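Local coordinates for protein putative gamma-glutamylcyclotransferase YkqA (Bacillus subtilis, PDB 2QIK) that probably acts as a gamma-glutamylcyclotransferase, an acyl-transferring enzyme that would act on gamma-glutamyl amines, though its activity remains putative, at residues A[178-183]-A[235-240]; A[249-254]-A[265-270]; A[83-88]-A[92-97]; A[135-140]-A[257-262]. All blocks are in the same frame, centred on the assembly; numbering follows the deposited sequence.

Interaction 1: A[178-183]-A[235-240]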
loop_
_atom_site.group_PDB
_atom_site.type_symbol
_atom_site.label_atom_id
_atom_site.label_comp_id
_atom_site.label_asym_id
_atom_site.label_seq_id
_atom_site.Cartn_x
_atom_site.Cartn_y
_atom_site.Cartn_z
ATOM N N ASP A 178 -2.262 10.976 -1.195
ATOM C CA ASP A 178 -2.616 9.564 -1.271
ATOM C C ASP A 178 -2.193 9.071 -2.639
ATOM O O ASP A 178 -1.903 9.883 -3.515
ATOM C CB ASP A 178 -4.125 9.358 -1.112
ATOM C CG ASP A 178 -4.572 7.932 -0.952
ATOM O OD1 ASP A 178 -3.775 7.058 -0.473
ATOM O OD2 ASP A 178 -5.791 7.687 -1.163
HETATM N N MSE A 179 -2.159 7.779 -2.821
HETATM C CA MSE A 179 -2.133 7.206 -4.164
HETATM C C MSE A 179 -3.306 6.276 -4.358
HETATM O O MSE A 179 -3.559 5.414 -3.535
HETATM C CB MSE A 179 -0.860 6.427 -4.454
HETATM C CG MSE A 179 0.408 7.310 -4.353
HETATM SE SE MSE A 179 1.914 6.389 -5.026
HETATM C CE MSE A 179 1.956 4.990 -3.754
ATOM N N LEU A 180 -4.068 6.522 -5.402
ATOM C CA LEU A 180 -5.246 5.717 -5.725
ATOM C C LEU A 180 -4.897 4.747 -6.807
ATOM O O LEU A 180 -4.308 5.138 -7.822
ATOM C CB LEU A 180 -6.365 6.587 -6.202
ATOM C CG LEU A 180 -7.779 5.997 -6.258
ATOM C CD1 LEU A 180 -8.258 5.680 -4.869
ATOM C CD2 LEU A 180 -8.752 6.956 -6.943
ATOM N N GLU A 181 -5.229 3.455 -6.631
ATOM C CA GLU A 181 -4.907 2.422 -7.635
ATOM C C GLU A 181 -6.005 2.445 -8.695
ATOM O O GLU A 181 -6.913 1.630 -8.710
ATOM C CB GLU A 181 -4.829 1.066 -6.962
ATOM C CG GLU A 181 -4.225 0.006 -7.845
ATOM C CD GLU A 181 -4.303 -1.377 -7.289
ATOM O OE1 GLU A 181 -4.819 -1.580 -6.182
ATOM O OE2 GLU A 181 -3.766 -2.295 -7.945
ATOM N N ASP A 182 -5.898 3.416 -9.607
ATOM C CA ASP A 182 -6.926 3.724 -10.584
ATOM C C ASP A 182 -6.477 3.595 -12.018
ATOM O O ASP A 182 -7.201 4.003 -12.944
ATOM C CB ASP A 182 -7.520 5.114 -10.323
ATOM C CG ASP A 182 -6.545 6.252 -10.513
ATOM O OD1 ASP A 182 -6.998 7.440 -10.254
ATOM O OD2 ASP A 182 -5.373 6.003 -10.962
ATOM N N GLY A 183 -5.267 3.068 -12.226
ATOM C CA GLY A 183 -4.724 2.798 -13.564
ATOM C C GLY A 183 -3.900 3.937 -14.101
ATOM O O GLY A 183 -3.517 3.885 -15.268
ATOM N N LEU A 235 -6.668 5.536 4.504
ATOM C CA LEU A 235 -7.723 4.599 4.849
ATOM C C LEU A 235 -9.120 5.063 4.572
ATOM O O LEU A 235 -9.926 4.291 4.027
ATOM C CB LEU A 235 -7.541 4.165 6.326
ATOM C CG LEU A 235 -6.428 3.183 6.492
ATOM C CD1 LEU A 235 -5.947 3.118 7.961
ATOM C CD2 LEU A 235 -6.867 1.802 6.037
ATOM N N GLN A 236 -9.450 6.290 4.885
ATOM C CA GLN A 236 -10.791 6.799 4.572
ATOM C C GLN A 236 -10.677 7.860 3.465
ATOM O O GLN A 236 -10.363 9.042 3.711
ATOM C CB GLN A 236 -11.288 7.471 5.830
ATOM C CG GLN A 236 -11.719 6.656 7.087
ATOM C CD GLN A 236 -10.706 5.731 7.839
ATOM O OE1 GLN A 236 -9.746 6.147 8.674
ATOM N NE2 GLN A 236 -11.028 4.412 7.674
ATOM N N LYS A 237 -10.884 7.428 2.229
ATOM C CA LYS A 237 -10.620 8.292 1.095
ATOM C C LYS A 237 -11.888 9.154 0.851
ATOM O O LYS A 237 -12.978 8.634 0.929
ATOM C CB LYS A 237 -10.310 7.459 -0.120
ATOM C CG LYS A 237 -9.004 6.615 0.056
ATOM C CD LYS A 237 -8.640 5.928 -1.171
ATOM C CE LYS A 237 -7.694 4.753 -0.976
ATOM N NZ LYS A 237 -6.363 5.145 -0.483
ATOM N N GLU A 238 -11.683 10.424 0.585
ATOM C CA GLU A 238 -12.744 11.326 0.262
ATOM C C GLU A 238 -12.488 11.964 -1.103
ATOM O O GLU A 238 -11.392 11.849 -1.666
ATOM C CB GLU A 238 -12.880 12.336 1.420
ATOM C CG GLU A 238 -13.119 11.633 2.763
ATOM C CD GLU A 238 -13.624 12.306 4.088
ATOM O OE1 GLU A 238 -14.586 13.139 4.069
ATOM O OE2 GLU A 238 -13.113 11.836 5.191
ATOM N N ALA A 239 -13.510 12.615 -1.689
ATOM C CA ALA A 239 -13.297 13.399 -2.915
ATOM C C ALA A 239 -12.187 14.411 -2.693
ATOM O O ALA A 239 -12.015 14.962 -1.633
ATOM C CB ALA A 239 -14.522 14.063 -3.422
ATOM N N GLU A 240 -11.432 14.661 -3.755
ATOM C CA GLU A 240 -10.246 15.491 -3.642
ATOM C C GLU A 240 -10.611 16.946 -3.394
ATOM O O GLU A 240 -11.476 17.556 -4.060
ATOM C CB GLU A 240 -9.395 15.393 -4.900
ATOM C CG GLU A 240 -8.828 14.030 -5.205
ATOM C CD GLU A 240 -7.764 14.154 -6.302
ATOM O OE1 GLU A 240 -6.604 14.606 -6.040
ATOM O OE2 GLU A 240 -8.092 13.864 -7.519
HETATM O O HOH W 1 -4.822 3.469 -2.152
#
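K237 reaches from the loop of 235-240 across to D178 on strand 174-180 and closes a salt bridge, with K237 NZ 2.7 Å from D178 OD2. The acceptor is the syn lone pair of OD2, on the side of the other carboxylate oxygen, and the two side chains cross at about a right angle. D178 offers this oxygen because its CG stands opposite the backbone N (chi1 -170°). The tight part lies around this oxygen: K237 CD comes to 3.3 Å from D178 OD2, and K237 CD also rests against L180 CD1 at 3.7 Å, the leucine meeting the aliphatic chain obliquely. D178 is buried, and T168 also bonds its OD2 while the backbone N of V234 serves OD1, which fixes the rotation of the carboxylate. The looser side is wet. A bend at the last torsion of K237 (chi4 -65°) turns the ammonium toward a water, which lies 2.8 Å from K237 NZ and donates to M179 O at 2.7 Å, bridging lysine and strand backbone where the direct gap is wider. K237 as a whole is partly exposed, though D88 and T168 also touch its side chain, and only 127 Å² is buried. A methionine in place of K237 would probably keep some packing on L180 but leave the buried carboxylate of D178 without its countercharge and the water without its donor. With 51 residues between the segments, the arrangement is a long-range salt bridge that ties the loop after strand 224-234 to strand 174-180 of the two-stranded antiparallel sheet 164-171/174-180.

Interaction 2: A[249-254]-A[265-270]; sequences IEIERG and EKLKRH
I251 and L267 supply the apolar part of this helix-to-helix contact: I251 CG2 meets L267 CD2 at 3.8 Å, the two side chains crossing at about a right angle. The first torsions aim both side chains across: L267 CG lies opposite its backbone N (chi1 180°), and so does I251 CG2. Both residues are buried, and their facing bonds from the main chain point at the opposite helix. The second kind of contact is van der Waals packing between side chains of opposite charge. E252 and K268, whose CA atoms are the nearest pair at 7.2 Å, both run extended beyond CG and pass at about a right angle. E252 OE1 lies 3.7 Å from K268 CG, and K268 CE sits 3.8 Å from E252 CG, so the glutamate, methylenes and carboxylate alike, lies against the methylenes of the lysine, and K268 NZ stays apart. Electrostatics come third and are weaker: E252 OE2 and K268 NZ stand 4.5 Å apart, beyond a salt bridge, while K268 NZ makes its salt bridge with E256. The nearby carboxylate may still steady the ammonium at longer range. An alanine here, lacking the carboxylate, would probably leave a gap beside the K268 stem and its ammonium with E256 as the one remaining negative partner of the two described. The pair lies between helix 245-258 and helix 261-273, successive in the chain; I251 and L267 both also touch F167 of strand 164-171, M137, in the loop before helix 140-145, touches I251, and M271 extends the interface to I251 and E252.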
loop_
_atom_site.group_PDB
_atom_site.type_symbol
_atom_site.label_atom_id
_atom_site.label_comp_id
_atom_site.label_asym_id
_atom_site.label_seq_id
_atom_site.Cartn_x
_atom_site.Cartn_y
_atom_site.Cartn_z
ATOM N N ILE A 249 3.585 23.414 -0.470
ATOM C CA ILE A 249 4.956 23.829 -0.749
ATOM C C ILE A 249 5.971 22.734 -0.480
ATOM O O ILE A 249 6.955 22.613 -1.189
ATOM C CB ILE A 249 5.269 25.133 0.015
ATOM C CG1 ILE A 249 4.424 26.320 -0.485
ATOM C CG2 ILE A 249 6.765 25.506 -0.124
ATOM C CD1 ILE A 249 4.403 27.532 0.488
ATOM N N GLU A 250 5.771 21.931 0.565
ATOM C CA GLU A 250 6.678 20.786 0.840
ATOM C C GLU A 250 6.702 19.835 -0.334
ATOM O O GLU A 250 7.764 19.423 -0.793
ATOM C CB GLU A 250 6.245 20.075 2.101
ATOM C CG GLU A 250 6.418 20.899 3.342
ATOM C CD GLU A 250 5.776 20.274 4.558
ATOM O OE1 GLU A 250 4.863 20.938 5.094
ATOM O OE2 GLU A 250 6.192 19.229 5.082
ATOM N N ILE A 251 5.511 19.513 -0.863
ATOM C CA ILE A 251 5.424 18.613 -2.012
ATOM C C ILE A 251 6.150 19.168 -3.204
ATOM O O ILE A 251 6.909 18.508 -3.906
ATOM C CB ILE A 251 3.970 18.288 -2.368
ATOM C CG1 ILE A 251 3.363 17.524 -1.240
ATOM C CG2 ILE A 251 3.865 17.530 -3.672
ATOM C CD1 ILE A 251 1.912 17.168 -1.424
ATOM N N GLU A 252 5.943 20.453 -3.426
ATOM C CA GLU A 252 6.563 21.083 -4.568
ATOM C C GLU A 252 8.059 21.067 -4.466
ATOM O O GLU A 252 8.737 20.797 -5.458
ATOM C CB GLU A 252 6.040 22.522 -4.758
ATOM C CG GLU A 252 4.593 22.596 -5.183
ATOM C CD GLU A 252 4.138 23.968 -5.518
ATOM O OE1 GLU A 252 2.996 24.086 -5.939
ATOM O OE2 GLU A 252 4.927 24.909 -5.411
ATOM N N ARG A 253 8.624 21.340 -3.304
ATOM C CA ARG A 253 10.086 21.359 -3.150
ATOM C C ARG A 253 10.644 19.961 -3.394
ATOM O O ARG A 253 11.659 19.797 -4.070
ATOM C CB ARG A 253 10.444 21.831 -1.741
ATOM C CG ARG A 253 10.426 23.289 -1.419
ATOM C CD ARG A 253 11.305 23.592 -0.164
ATOM N NE ARG A 253 10.810 22.887 1.028
ATOM C CZ ARG A 253 10.183 23.480 2.025
ATOM N NH1 ARG A 253 9.988 24.826 2.017
ATOM N NH2 ARG A 253 9.747 22.786 3.070
ATOM N N GLY A 254 9.962 18.937 -2.827
ATOM C CA GLY A 254 10.464 17.566 -3.004
ATOM C C GLY A 254 10.333 17.131 -4.442
ATOM O O GLY A 254 11.242 16.496 -4.991
ATOM N N GLU A 265 5.208 19.306 -13.142
ATOM C CA GLU A 265 4.270 20.286 -13.659
ATOM C C GLU A 265 2.833 19.819 -13.612
ATOM O O GLU A 265 1.914 20.579 -13.262
ATOM C CB GLU A 265 4.622 20.590 -15.120
ATOM C CG GLU A 265 3.574 21.467 -15.726
ATOM C CD GLU A 265 3.844 21.752 -17.188
ATOM O OE1 GLU A 265 3.490 22.904 -17.553
ATOM O OE2 GLU A 265 4.379 20.942 -17.959
ATOM N N LYS A 266 2.597 18.566 -13.999
ATOM C CA LYS A 266 1.291 17.958 -13.883
ATOM C C LYS A 266 0.755 17.941 -12.468
ATOM O O LYS A 266 -0.418 18.204 -12.254
ATOM C CB LYS A 266 1.351 16.555 -14.423
ATOM C CG LYS A 266 1.154 16.455 -15.861
ATOM C CD LYS A 266 0.774 14.945 -16.189
ATOM C CE LYS A 266 0.727 14.771 -17.666
ATOM N NZ LYS A 266 0.059 13.418 -18.113
ATOM N N LEU A 267 1.606 17.577 -11.518
ATOM C CA LEU A 267 1.212 17.470 -10.123
ATOM C C LEU A 267 0.822 18.858 -9.569
ATOM O O LEU A 267 -0.178 18.994 -8.905
ATOM C CB LEU A 267 2.329 16.803 -9.298
ATOM C CG LEU A 267 2.022 16.634 -7.773
ATOM C CD1 LEU A 267 0.828 15.768 -7.447
ATOM C CD2 LEU A 267 3.225 16.069 -7.119
ATOM N N LYS A 268 1.650 19.867 -9.871
ATOM C CA LYS A 268 1.350 21.221 -9.490
ATOM C C LYS A 268 0.015 21.643 -10.101
ATOM O O LYS A 268 -0.809 22.232 -9.417
ATOM C CB LYS A 268 2.463 22.194 -9.891
ATOM C CG LYS A 268 3.660 22.102 -9.010
ATOM C CD LYS A 268 4.834 23.013 -9.516
ATOM C CE LYS A 268 6.088 23.008 -8.605
ATOM N NZ LYS A 268 7.234 23.813 -9.152
ATOM N N ARG A 269 -0.196 21.395 -11.399
ATOM C CA ARG A 269 -1.421 21.833 -11.994
ATOM C C ARG A 269 -2.636 21.132 -11.327
ATOM O O ARG A 269 -3.702 21.718 -11.088
ATOM C CB ARG A 269 -1.449 21.502 -13.514
ATOM C CG ARG A 269 -0.637 22.371 -14.589
ATOM C CD ARG A 269 -0.753 21.971 -16.269
ATOM N NE ARG A 269 -1.509 23.055 -16.810
ATOM C CZ ARG A 269 -2.750 23.419 -16.435
ATOM N NH1 ARG A 269 -3.347 24.476 -17.025
ATOM N NH2 ARG A 269 -3.426 22.736 -15.510
ATOM N N HIS A 270 -2.466 19.831 -10.984
ATOM C CA HIS A 270 -3.531 19.114 -10.321
ATOM C C HIS A 270 -3.842 19.724 -8.978
ATOM O O HIS A 270 -5.021 19.939 -8.673
ATOM C CB HIS A 270 -3.160 17.635 -10.181
ATOM C CG HIS A 270 -4.208 16.813 -9.543
ATOM N ND1 HIS A 270 -5.403 16.530 -10.181
ATOM C CD2 HIS A 270 -4.249 16.222 -8.338
ATOM C CE1 HIS A 270 -6.151 15.827 -9.360
ATOM N NE2 HIS A 270 -5.476 15.612 -8.231
#

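Interaction 3: A[83-88]-A[92-97]; sequences VFVETD and KIALIY
The F84 ring is met obliquely by I93, whose CG1 lies 3.6 Å from F84 CE1, while I93 CD1 approaches the same ring carbon at 3.7 Å. The two side chains lie side by side and point the same way, at the non-hydrogen-bonded pair F84/I93, where the CA atoms are 4.6 Å apart. On either side of it, V83/A94 and V85/K92 form hydrogen-bonded pairs. The V85 N to K92 O bond is short and nearly straight (2.7 Å, 171° at the hydrogen), and the return bond from K92 N reaches V85 O in the carbonyl plane. Two CA-H...O contacts, I93 CA to V83 O and F84 CA to K92 O, accompany the non-hydrogen-bonded pair. The opposite face carries V83, V85, K92 and A94: V85 CG2 touches A94 CB at 4.0 Å, and V83 CG1 meets I96 CG2 at 3.9 Å. The segment axes make 123° rather than 180°, evidence of marked twist or coiling. I96 also touches Y8, a substrate-binding residue by similarity. This is a beta hairpin, 79-87 with 90-98, within the N-terminal sheet; L95 also bonds L4 and F6 of strand 3-7, so the five strands close round into a barrel, as in the gamma-glutamylcyclotransferase family.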
loop_
_atom_site.group_PDB
_atom_site.type_symbol
_atom_site.label_atom_id
_atom_site.label_comp_id
_atom_site.label_asym_id
_atom_site.label_seq_id
_atom_site.Cartn_x
_atom_site.Cartn_y
_atom_site.Cartn_z
ATOM N N VAL A 83 -16.151 -13.551 -0.254
ATOM C CA VAL A 83 -16.299 -12.376 0.547
ATOM C C VAL A 83 -16.449 -11.143 -0.350
ATOM O O VAL A 83 -16.018 -11.162 -1.517
ATOM C CB VAL A 83 -15.119 -12.156 1.498
ATOM C CG1 VAL A 83 -15.100 -13.174 2.671
ATOM C CG2 VAL A 83 -13.806 -12.208 0.797
ATOM N N PHE A 84 -17.011 -10.102 0.190
ATOM C CA PHE A 84 -16.971 -8.783 -0.413
ATOM C C PHE A 84 -15.665 -8.109 -0.085
ATOM O O PHE A 84 -15.299 -8.008 1.077
ATOM C CB PHE A 84 -18.100 -7.893 0.093
ATOM C CG PHE A 84 -19.460 -8.225 -0.417
ATOM C CD1 PHE A 84 -19.830 -7.869 -1.633
ATOM C CD2 PHE A 84 -20.367 -8.836 0.397
ATOM C CE1 PHE A 84 -21.137 -8.179 -2.090
ATOM C CE2 PHE A 84 -21.628 -9.178 -0.083
ATOM C CZ PHE A 84 -22.005 -8.883 -1.290
ATOM N N VAL A 85 -14.956 -7.729 -1.126
ATOM C CA VAL A 85 -13.630 -7.116 -1.040
ATOM C C VAL A 85 -13.702 -5.622 -1.440
ATOM O O VAL A 85 -14.183 -5.296 -2.533
ATOM C CB VAL A 85 -12.654 -7.850 -1.946
ATOM C CG1 VAL A 85 -11.276 -7.180 -1.913
ATOM C CG2 VAL A 85 -12.523 -9.261 -1.560
ATOM N N GLU A 86 -13.195 -4.751 -0.576
ATOM C CA GLU A 86 -13.133 -3.336 -0.852
ATOM C C GLU A 86 -11.811 -3.037 -1.583
ATOM O O GLU A 86 -10.743 -3.495 -1.180
ATOM C CB GLU A 86 -13.154 -2.548 0.469
ATOM C CG GLU A 86 -14.451 -2.642 1.295
ATOM C CD GLU A 86 -14.418 -2.132 2.730
ATOM O OE1 GLU A 86 -13.632 -1.275 2.990
ATOM O OE2 GLU A 86 -15.345 -2.503 3.604
ATOM N N THR A 87 -11.879 -2.294 -2.653
ATOM C CA THR A 87 -10.734 -1.865 -3.464
ATOM C C THR A 87 -10.816 -0.408 -3.750
ATOM O O THR A 87 -11.835 0.233 -3.458
ATOM C CB THR A 87 -10.627 -2.633 -4.779
ATOM O OG1 THR A 87 -11.526 -2.084 -5.776
ATOM C CG2 THR A 87 -10.875 -4.165 -4.607
ATOM N N ASP A 88 -9.774 0.151 -4.356
ATOM C CA ASP A 88 -9.827 1.585 -4.671
ATOM C C ASP A 88 -10.849 1.910 -5.757
ATOM O O ASP A 88 -11.124 3.112 -5.953
ATOM C CB ASP A 88 -8.457 2.073 -5.090
ATOM C CG ASP A 88 -7.481 2.193 -3.967
ATOM O OD1 ASP A 88 -7.786 1.847 -2.808
ATOM O OD2 ASP A 88 -6.327 2.601 -4.235
ATOM N N LYS A 92 -15.911 -5.748 -4.746
ATOM C CA LYS A 92 -15.824 -6.922 -5.623
ATOM C C LYS A 92 -16.168 -8.158 -4.814
ATOM O O LYS A 92 -15.802 -8.242 -3.661
ATOM C CB LYS A 92 -14.370 -7.069 -6.155
ATOM C CG LYS A 92 -13.929 -5.913 -6.993
ATOM C CD LYS A 92 -12.674 -6.231 -7.746
ATOM C CE LYS A 92 -12.214 -5.023 -8.648
ATOM N NZ LYS A 92 -13.055 -4.782 -9.856
ATOM N N ILE A 93 -16.693 -9.199 -5.414
ATOM C CA ILE A 93 -16.884 -10.475 -4.727
ATOM C C ILE A 93 -15.736 -11.399 -5.177
ATOM O O ILE A 93 -15.476 -11.577 -6.342
ATOM C CB ILE A 93 -18.263 -11.087 -5.037
ATOM C CG1 ILE A 93 -19.381 -10.187 -4.524
ATOM C CG2 ILE A 93 -18.378 -12.437 -4.495
ATOM C CD1 ILE A 93 -20.760 -10.583 -4.875
ATOM N N ALA A 94 -15.075 -12.023 -4.210
ATOM C CA ALA A 94 -13.929 -12.894 -4.487
ATOM C C ALA A 94 -13.904 -14.092 -3.590
ATOM O O ALA A 94 -14.347 -14.051 -2.465
ATOM C CB ALA A 94 -12.634 -12.077 -4.355
ATOM N N LEU A 95 -13.273 -15.169 -4.084
ATOM C CA LEU A 95 -12.997 -16.334 -3.293
ATOM C C LEU A 95 -11.902 -16.028 -2.287
ATOM O O LEU A 95 -11.007 -15.225 -2.511
ATOM C CB LEU A 95 -12.437 -17.410 -4.208
ATOM C CG LEU A 95 -13.451 -18.053 -5.113
ATOM C CD1 LEU A 95 -12.757 -18.910 -6.198
ATOM C CD2 LEU A 95 -14.429 -18.949 -4.284
ATOM N N ILE A 96 -11.942 -16.765 -1.188
ATOM C CA ILE A 96 -10.889 -16.668 -0.145
ATOM C C ILE A 96 -10.764 -18.046 0.484
ATOM O O ILE A 96 -11.780 -18.708 0.707
ATOM C CB ILE A 96 -11.200 -15.591 0.887
ATOM C CG1 ILE A 96 -10.022 -15.349 1.827
ATOM C CG2 ILE A 96 -12.475 -15.888 1.640
ATOM C CD1 ILE A 96 -10.255 -14.141 2.787
ATOM N N TYR A 97 -9.529 -18.475 0.779
ATOM C CA TYR A 97 -9.248 -19.724 1.453
ATOM C C TYR A 97 -9.044 -19.469 2.921
ATOM O O TYR A 97 -8.423 -18.505 3.312
ATOM C CB TYR A 97 -7.992 -20.394 0.840
ATOM C CG TYR A 97 -8.235 -21.009 -0.525
ATOM C CD1 TYR A 97 -8.490 -22.354 -0.664
ATOM C CD2 TYR A 97 -8.239 -20.237 -1.667
ATOM C CE1 TYR A 97 -8.731 -22.929 -1.929
ATOM C CE2 TYR A 97 -8.489 -20.792 -2.934
ATOM C CZ TYR A 97 -8.774 -22.137 -3.036
ATOM O OH TYR A 97 -8.959 -22.606 -4.302
#

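Interaction 4: A[135-140]-A[257-262]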
loop_
_atom_site.group_PDB
_atom_site.type_symbol
_atom_site.label_atom_id
_atom_site.label_comp_id
_atom_site.label_asym_id
_atom_site.label_seq_id
_atom_site.Cartn_x
_atom_site.Cartn_y
_atom_site.Cartn_z
ATOM N N SER A 135 4.685 14.918 0.865
ATOM C CA SER A 135 5.584 15.791 1.645
ATOM C C SER A 135 6.776 15.055 2.234
ATOM O O SER A 135 7.754 15.702 2.562
ATOM C CB SER A 135 4.937 16.582 2.713
ATOM O OG SER A 135 4.664 15.813 3.833
ATOM N N CYS A 136 6.736 13.714 2.270
ATOM C CA CYS A 136 7.947 12.977 2.652
ATOM C C CYS A 136 9.023 13.000 1.558
ATOM O O CYS A 136 10.113 12.488 1.806
ATOM C CB CYS A 136 7.641 11.539 3.044
ATOM S SG CYS A 136 6.747 11.487 4.608
HETATM N N MSE A 137 8.760 13.592 0.384
HETATM C CA MSE A 137 9.809 13.892 -0.570
HETATM C C MSE A 137 10.643 15.128 -0.176
HETATM O O MSE A 137 11.744 15.264 -0.685
HETATM C CB MSE A 137 9.212 14.143 -1.954
HETATM C CG MSE A 137 8.407 12.930 -2.512
HETATM SE SE MSE A 137 7.894 13.187 -4.323
HETATM C CE MSE A 137 6.699 14.580 -4.150
ATOM N N ASP A 138 10.132 15.950 0.736
ATOM C CA ASP A 138 10.877 17.076 1.287
ATOM C C ASP A 138 11.522 16.703 2.604
ATOM O O ASP A 138 11.136 15.680 3.220
ATOM C CB ASP A 138 9.879 18.250 1.508
ATOM C CG ASP A 138 10.521 19.479 1.966
ATOM O OD1 ASP A 138 10.187 19.939 3.088
ATOM O OD2 ASP A 138 11.369 19.998 1.248
ATOM N N ASN A 139 12.497 17.459 3.015
ATOM C CA ASN A 139 13.258 17.136 4.210
ATOM C C ASN A 139 13.045 18.020 5.432
ATOM O O ASN A 139 13.622 17.719 6.456
ATOM C CB ASN A 139 14.730 16.902 3.929
ATOM C CG ASN A 139 15.444 18.158 3.619
ATOM O OD1 ASN A 139 16.686 18.171 3.686
ATOM N ND2 ASN A 139 14.738 19.221 3.297
ATOM N N ALA A 140 12.263 19.090 5.341
ATOM C CA ALA A 140 12.226 20.013 6.478
ATOM C C ALA A 140 11.632 19.368 7.727
ATOM O O ALA A 140 12.173 19.533 8.800
ATOM C CB ALA A 140 11.444 21.243 6.137
ATOM N N LEU A 257 13.024 18.678 -6.517
ATOM C CA LEU A 257 14.343 18.086 -6.303
ATOM C C LEU A 257 14.514 16.751 -7.026
ATOM O O LEU A 257 15.569 16.470 -7.568
ATOM C CB LEU A 257 14.602 17.918 -4.806
ATOM C CG LEU A 257 15.907 17.346 -4.202
ATOM C CD1 LEU A 257 17.059 18.163 -4.736
ATOM C CD2 LEU A 257 15.787 17.387 -2.670
ATOM N N TYR A 258 13.482 15.912 -6.989
ATOM C CA TYR A 258 13.658 14.536 -7.408
ATOM C C TYR A 258 12.973 14.107 -8.699
ATOM O O TYR A 258 13.411 13.149 -9.325
ATOM C CB TYR A 258 13.150 13.635 -6.274
ATOM C CG TYR A 258 13.942 13.657 -4.972
ATOM C CD1 TYR A 258 15.191 13.080 -4.899
ATOM C CD2 TYR A 258 13.358 14.081 -3.794
ATOM C CE1 TYR A 258 15.919 13.051 -3.761
ATOM C CE2 TYR A 258 14.088 14.036 -2.574
ATOM C CZ TYR A 258 15.373 13.499 -2.560
ATOM O OH TYR A 258 16.124 13.406 -1.385
ATOM N N LEU A 259 11.826 14.680 -9.030
ATOM C CA LEU A 259 10.939 14.067 -10.039
ATOM C C LEU A 259 11.134 14.669 -11.431
ATOM O O LEU A 259 11.816 15.669 -11.605
ATOM C CB LEU A 259 9.484 14.185 -9.595
ATOM C CG LEU A 259 9.186 13.662 -8.192
ATOM C CD1 LEU A 259 7.718 13.692 -7.975
ATOM C CD2 LEU A 259 9.753 12.231 -7.996
ATOM N N SER A 260 10.545 14.071 -12.426
ATOM C CA SER A 260 10.692 14.623 -13.771
ATOM C C SER A 260 9.977 15.989 -13.832
ATOM O O SER A 260 8.947 16.176 -13.231
ATOM C CB SER A 260 10.167 13.672 -14.854
ATOM O OG SER A 260 8.764 13.505 -14.840
ATOM N N PRO A 261 10.519 16.949 -14.588
ATOM C CA PRO A 261 9.837 18.208 -14.795
ATOM C C PRO A 261 8.383 18.036 -15.317
ATOM O O PRO A 261 7.533 18.730 -14.859
ATOM C CB PRO A 261 10.788 18.960 -15.752
ATOM C CG PRO A 261 12.029 18.243 -15.744
ATOM C CD PRO A 261 11.840 16.896 -15.273
ATOM N N GLU A 262 8.121 17.094 -16.219
ATOM C CA GLU A 262 6.781 16.956 -16.819
ATOM C C GLU A 262 5.851 16.490 -15.704
ATOM O O GLU A 262 4.726 16.978 -15.599
ATOM C CB GLU A 262 6.682 15.953 -17.988
ATOM C CG GLU A 262 5.253 15.710 -18.644
ATOM C CD GLU A 262 4.611 16.883 -19.462
ATOM O OE1 GLU A 262 3.350 16.858 -19.892
ATOM O OE2 GLU A 262 5.357 17.864 -19.734
HETATM O O HOH W 2 14.677 14.235 0.916
#
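Backbones meet most closely at M137 and Y258, whose CA atoms are 7.9 Å apart, where the 3-10 turn 135-137 faces the end of helix 245-258. M137 contributes both its carbonyl and its selenium. M137 O lies in the plane of the Y258 ring, at the ring's edge, 3.3 Å from Y258 CE2. The Y258 hydroxyl also shares a water with that carbonyl: the water is 2.8 Å from Y258 OH, while its bond to M137 O is long and weak. One face of the ring is covered from its own segment, by L257 CG, 4.0 Å above the plane and over its centre. The selenium of M137, a selenomethionine, packs on L259 CD1 at 3.7 Å, the side chains crossing at about a right angle; the bend at the last torsion (chi3 -67°) brings the terminal methyl CE to 4.1 Å from L259 CD1 as well. The two segments fall at helix starts and ends. S260 is the N-cap of helix 261-273, its OG bonded to the F263 N, and L259 is the first residue to leave helical angles, so Y258 ends helix 245-258, and L259 and S260 make the short link of a helical hairpin. D138 does a similar job ahead of helix 140-145: A140 N donates to D138 OD1 at 3.2 Å, from well above the carboxylate plane, and R253 makes a salt bridge to the same oxygen. V189 of strand 185-193 packs against both M137 and Y258, and a citrate, probably from the crystallisation liquor, bonds S135 OG and C136 N.

From the N terminus, interaction 3 closes first, a tight hairpin with only three residues between its segments, wholly in the N-terminal part of the chain. Interaction 4 then opens at 135-140 and closes 116 residues later at 257-262. Within that long loop interaction 1 opens and closes, joining strand 174-180 to the loop after strand 224-234. Interaction 2 spans ten residues, crosses interaction 4 and shares both C-terminal helices with it. Interaction 1 links outward both ways: D88, at the end of strand 79-87, bonds E181 N and so ties the N-terminal sheet to the C-terminal part, and E240 bonds H270. Interactions 2 and 3 lie about 35 Å apart, centre to centre.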